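Local coordinates for Hit-like protein involved in cell-cycle regulation (Bartonella henselae, PDB 3LB5) that probably binds nucleotides and may hydrolyse nucleoside phosphoramidates, as histidine triad (HINT-like) proteins do, with a suggested part in cell-cycle regulation, at residues B[64-72]-B[83-94]. Residues are numbered along the deposited sequence; the frame is centred on the assembly and turned at random.
Sequences HTLVIPKKG and TLFPVIKAVQKI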
loop_
_atom_site.group_PDB
_atom_site.type_symbol
_atom_site.label_atom_id
_atom_site.label_comp_id
_atom_site.label_asym_id
_atom_site.label_seq_id
_atom_site.Cartn_x
_atom_site.Cartn_y
_atom_site.Cartn_z
ATOM N N HIS B 64 14.726 2.115 3.554
ATOM C CA HIS B 64 13.322 1.821 3.939
ATOM C C HIS B 64 12.744 3.045 4.667
ATOM O O HIS B 64 13.260 3.463 5.720
ATOM C CB HIS B 64 13.339 0.579 4.845
ATOM C CG HIS B 64 11.998 0.118 5.356
ATOM N ND1 HIS B 64 11.848 -1.108 5.962
ATOM C CD2 HIS B 64 10.769 0.696 5.375
ATOM C CE1 HIS B 64 10.591 -1.267 6.345
ATOM N NE2 HIS B 64 9.915 -0.185 6.005
ATOM N N THR B 65 11.703 3.613 4.072
ATOM C CA THR B 65 11.090 4.859 4.518
ATOM C C THR B 65 9.624 4.623 4.878
ATOM O O THR B 65 8.936 3.776 4.259
ATOM C CB THR B 65 11.192 5.925 3.409
ATOM O OG1 THR B 65 12.551 6.031 2.966
ATOM C CG2 THR B 65 10.698 7.323 3.895
ATOM N N LEU B 66 9.153 5.380 5.877
ATOM C CA LEU B 66 7.757 5.349 6.277
ATOM C C LEU B 66 7.087 6.668 5.905
ATOM O O LEU B 66 7.695 7.738 6.031
ATOM C CB LEU B 66 7.641 5.120 7.787
ATOM C CG LEU B 66 8.326 3.869 8.322
ATOM C CD1 LEU B 66 8.103 3.732 9.826
ATOM C CD2 LEU B 66 7.799 2.662 7.593
ATOM N N VAL B 67 5.837 6.598 5.466
ATOM C CA VAL B 67 5.072 7.839 5.195
ATOM C C VAL B 67 3.829 7.824 6.084
ATOM O O VAL B 67 3.086 6.827 6.092
ATOM C CB VAL B 67 4.631 7.922 3.731
ATOM C CG1 VAL B 67 3.601 9.064 3.515
ATOM C CG2 VAL B 67 5.851 8.153 2.815
ATOM N N ILE B 68 3.638 8.901 6.858
ATOM C CA ILE B 68 2.455 9.005 7.742
ATOM C C ILE B 68 1.676 10.292 7.497
ATOM O O ILE B 68 2.278 11.331 7.189
ATOM C CB ILE B 68 2.812 8.941 9.284
ATOM C CG1 ILE B 68 3.694 10.122 9.723
ATOM C CG2 ILE B 68 3.412 7.585 9.694
ATOM C CD1 ILE B 68 3.956 10.119 11.284
ATOM N N PRO B 69 0.338 10.249 7.702
ATOM C CA PRO B 69 -0.401 11.502 7.808
ATOM C C PRO B 69 -0.075 12.208 9.146
ATOM O O PRO B 69 0.239 11.565 10.144
ATOM C CB PRO B 69 -1.856 11.037 7.784
ATOM C CG PRO B 69 -1.793 9.665 8.465
ATOM C CD PRO B 69 -0.504 9.073 8.025
ATOM N N LYS B 70 -0.174 13.526 9.168
ATOM C CA LYS B 70 -0.038 14.255 10.412
ATOM C C LYS B 70 -1.380 14.160 11.151
ATOM O O LYS B 70 -1.435 14.269 12.392
ATOM C CB LYS B 70 0.322 15.710 10.114
ATOM C CG LYS B 70 1.775 15.905 9.701
ATOM C CD LYS B 70 2.064 17.384 9.478
ATOM C CE LYS B 70 3.574 17.631 9.374
ATOM N NZ LYS B 70 3.924 19.039 9.036
ATOM N N LYS B 71 -2.460 13.986 10.389
ATOM C CA LYS B 71 -3.759 13.789 11.013
ATOM C C LYS B 71 -3.913 12.338 11.456
ATOM O O LYS B 71 -3.744 11.427 10.652
ATOM C CB LYS B 71 -4.910 14.235 10.111
ATOM C CG LYS B 71 -6.315 14.086 10.762
ATOM C CD LYS B 71 -7.422 14.585 9.821
ATOM C CE LYS B 71 -8.740 14.743 10.556
ATOM N NZ LYS B 71 -9.293 13.405 10.982
ATOM N N GLY B 72 -4.244 12.151 12.737
ATOM C CA GLY B 72 -4.301 10.833 13.360
ATOM C C GLY B 72 -5.432 9.914 12.897
ATOM O O GLY B 72 -6.584 10.324 12.802
ATOM N N THR B 83 -7.711 12.628 3.734
ATOM C CA THR B 83 -6.337 12.473 4.223
ATOM C C THR B 83 -5.509 11.591 3.296
ATOM O O THR B 83 -4.327 11.843 3.059
ATOM C CB THR B 83 -6.334 11.894 5.656
ATOM O OG1 THR B 83 -6.928 12.847 6.532
ATOM C CG2 THR B 83 -4.915 11.565 6.152
ATOM N N LEU B 84 -6.163 10.582 2.743
ATOM C CA LEU B 84 -5.485 9.632 1.853
ATOM C C LEU B 84 -4.866 10.253 0.590
ATOM O O LEU B 84 -3.931 9.697 0.040
ATOM C CB LEU B 84 -6.423 8.464 1.518
ATOM C CG LEU B 84 -6.919 7.706 2.759
ATOM C CD1 LEU B 84 -7.834 6.549 2.326
ATOM C CD2 LEU B 84 -5.793 7.179 3.681
ATOM N N PHE B 85 -5.383 11.393 0.134
ATOM C CA PHE B 85 -4.884 11.999 -1.089
ATOM C C PHE B 85 -3.456 12.515 -0.934
ATOM O O PHE B 85 -2.560 12.047 -1.643
ATOM C CB PHE B 85 -5.880 13.048 -1.637
ATOM C CG PHE B 85 -7.268 12.499 -1.839
ATOM C CD1 PHE B 85 -7.463 11.157 -2.187
ATOM C CD2 PHE B 85 -8.389 13.315 -1.664
ATOM C CE1 PHE B 85 -8.741 10.638 -2.354
ATOM C CE2 PHE B 85 -9.677 12.802 -1.837
ATOM C CZ PHE B 85 -9.850 11.467 -2.187
ATOM N N PRO B 86 -3.214 13.436 0.023
ATOM C CA PRO B 86 -1.819 13.832 0.223
ATOM C C PRO B 86 -0.919 12.687 0.668
ATOM O O PRO B 86 0.272 12.718 0.383
ATOM C CB PRO B 86 -1.902 14.925 1.302
ATOM C CG PRO B 86 -3.186 14.715 1.962
ATOM C CD PRO B 86 -4.115 14.257 0.853
ATOM N N VAL B 87 -1.467 11.689 1.358
ATOM C CA VAL B 87 -0.649 10.519 1.758
ATOM C C VAL B 87 -0.159 9.753 0.529
ATOM O O VAL B 87 1.032 9.506 0.389
ATOM C CB VAL B 87 -1.374 9.592 2.766
ATOM C CG1 VAL B 87 -0.634 8.227 2.946
ATOM C CG2 VAL B 87 -1.492 10.320 4.157
ATOM N N ILE B 88 -1.075 9.412 -0.370
ATOM C CA ILE B 88 -0.705 8.589 -1.516
ATOM C C ILE B 88 0.204 9.360 -2.479
ATOM O O ILE B 88 1.112 8.776 -3.074
ATOM C CB ILE B 88 -1.948 7.985 -2.235
ATOM C CG1 ILE B 88 -1.524 6.766 -3.071
ATOM C CG2 ILE B 88 -2.662 9.016 -3.125
ATOM C CD1 ILE B 88 -0.894 5.647 -2.266
ATOM N N LYS B 89 -0.029 10.664 -2.630
ATOM C CA LYS B 89 0.870 11.508 -3.417
ATOM C C LYS B 89 2.307 11.429 -2.896
ATOM O O LYS B 89 3.266 11.302 -3.675
ATOM C CB LYS B 89 0.366 12.951 -3.450
ATOM C CG LYS B 89 1.405 13.988 -3.879
ATOM C CD LYS B 89 0.761 15.293 -4.371
ATOM C CE LYS B 89 0.155 16.081 -3.217
ATOM N NZ LYS B 89 -0.347 17.419 -3.695
ATOM N N ALA B 90 2.450 11.513 -1.574
ATOM C CA ALA B 90 3.758 11.475 -0.939
ATOM C C ALA B 90 4.349 10.055 -1.019
ATOM O O ALA B 90 5.551 9.883 -1.210
ATOM C CB ALA B 90 3.627 11.952 0.512
ATOM N N VAL B 91 3.504 9.032 -0.883
ATOM C CA VAL B 91 3.957 7.639 -1.105
ATOM C C VAL B 91 4.554 7.474 -2.534
ATOM O O VAL B 91 5.573 6.804 -2.706
ATOM C CB VAL B 91 2.806 6.635 -0.901
ATOM C CG1 VAL B 91 3.185 5.202 -1.341
ATOM C CG2 VAL B 91 2.342 6.629 0.564
ATOM N N GLN B 92 3.911 8.056 -3.541
ATOM C CA GLN B 92 4.441 7.977 -4.903
ATOM C C GLN B 92 5.748 8.756 -5.018
ATOM O O GLN B 92 6.726 8.275 -5.595
ATOM C CB GLN B 92 3.433 8.478 -5.932
ATOM C CG GLN B 92 4.037 8.584 -7.324
ATOM C CD GLN B 92 3.122 9.245 -8.315
ATOM O OE1 GLN B 92 2.636 10.370 -8.099
ATOM N NE2 GLN B 92 2.883 8.559 -9.428
ATOM N N LYS B 93 5.765 9.959 -4.454
ATOM C CA LYS B 93 6.957 10.810 -4.497
ATOM C C LYS B 93 8.138 10.116 -3.817
ATOM O O LYS B 93 9.247 10.140 -4.334
ATOM C CB LYS B 93 6.666 12.158 -3.839
ATOM C CG LYS B 93 7.702 13.251 -4.102
ATOM C CD LYS B 93 7.339 14.499 -3.265
ATOM C CE LYS B 93 8.280 15.664 -3.534
ATOM N NZ LYS B 93 8.261 16.154 -4.946
ATOM N N ILE B 94 7.888 9.502 -2.661
ATOM C CA ILE B 94 8.930 8.773 -1.920
ATOM C C ILE B 94 9.370 7.488 -2.622
ATOM O O ILE B 94 10.550 7.161 -2.592
ATOM C CB ILE B 94 8.512 8.489 -0.431
ATOM C CG1 ILE B 94 8.444 9.793 0.372
ATOM C CG2 ILE B 94 9.427 7.476 0.270
ATOM C CD1 ILE B 94 9.684 10.654 0.398
#
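Val67 lays both methyls over helix 83-94, where the central strand of the antiparallel HIT-domain sheet runs almost antiparallel to the helix packed on its face, the two axes 8.4 Å apart at an angle of 162°. CG1, anti to the backbone N (chi1 169°), settles among Val87, Ala90 and Val91, reaching Val91 CG2 at 4.0 Å. CG2 goes the other way along the helix, and the Val67 and Ile94 side chains lie alongside, pointing opposite ways, with Val67 CG2 3.9 Å from Ile94 CG1. Ile94 turns its other branch to the strand's start: the Ile94 and Thr65 side chains lie nearly perpendicular, with Ile94 CG2 3.8 Å from Thr65 CG2, while Thr65 OG1 lies beside its own backbone N and hydrogen-bonds Gly63 O. Leu66 and Ile68 point to the opposite face of the sheet, which carries His64 and its partner His127. On the helix's far side, Gln92 and Phe85 meet the second subunit. Toward the strand's end the Pro69 ring takes over, its CB resting on two methyls of the helix, Thr83 CG2 at 3.5 Å and Val87 CG2 at 3.7 Å. Beyond it Lys71 extends past Thr83 to a salt bridge with Asp80, and on the way its CD passes 3.8 Å from Thr83 OG1.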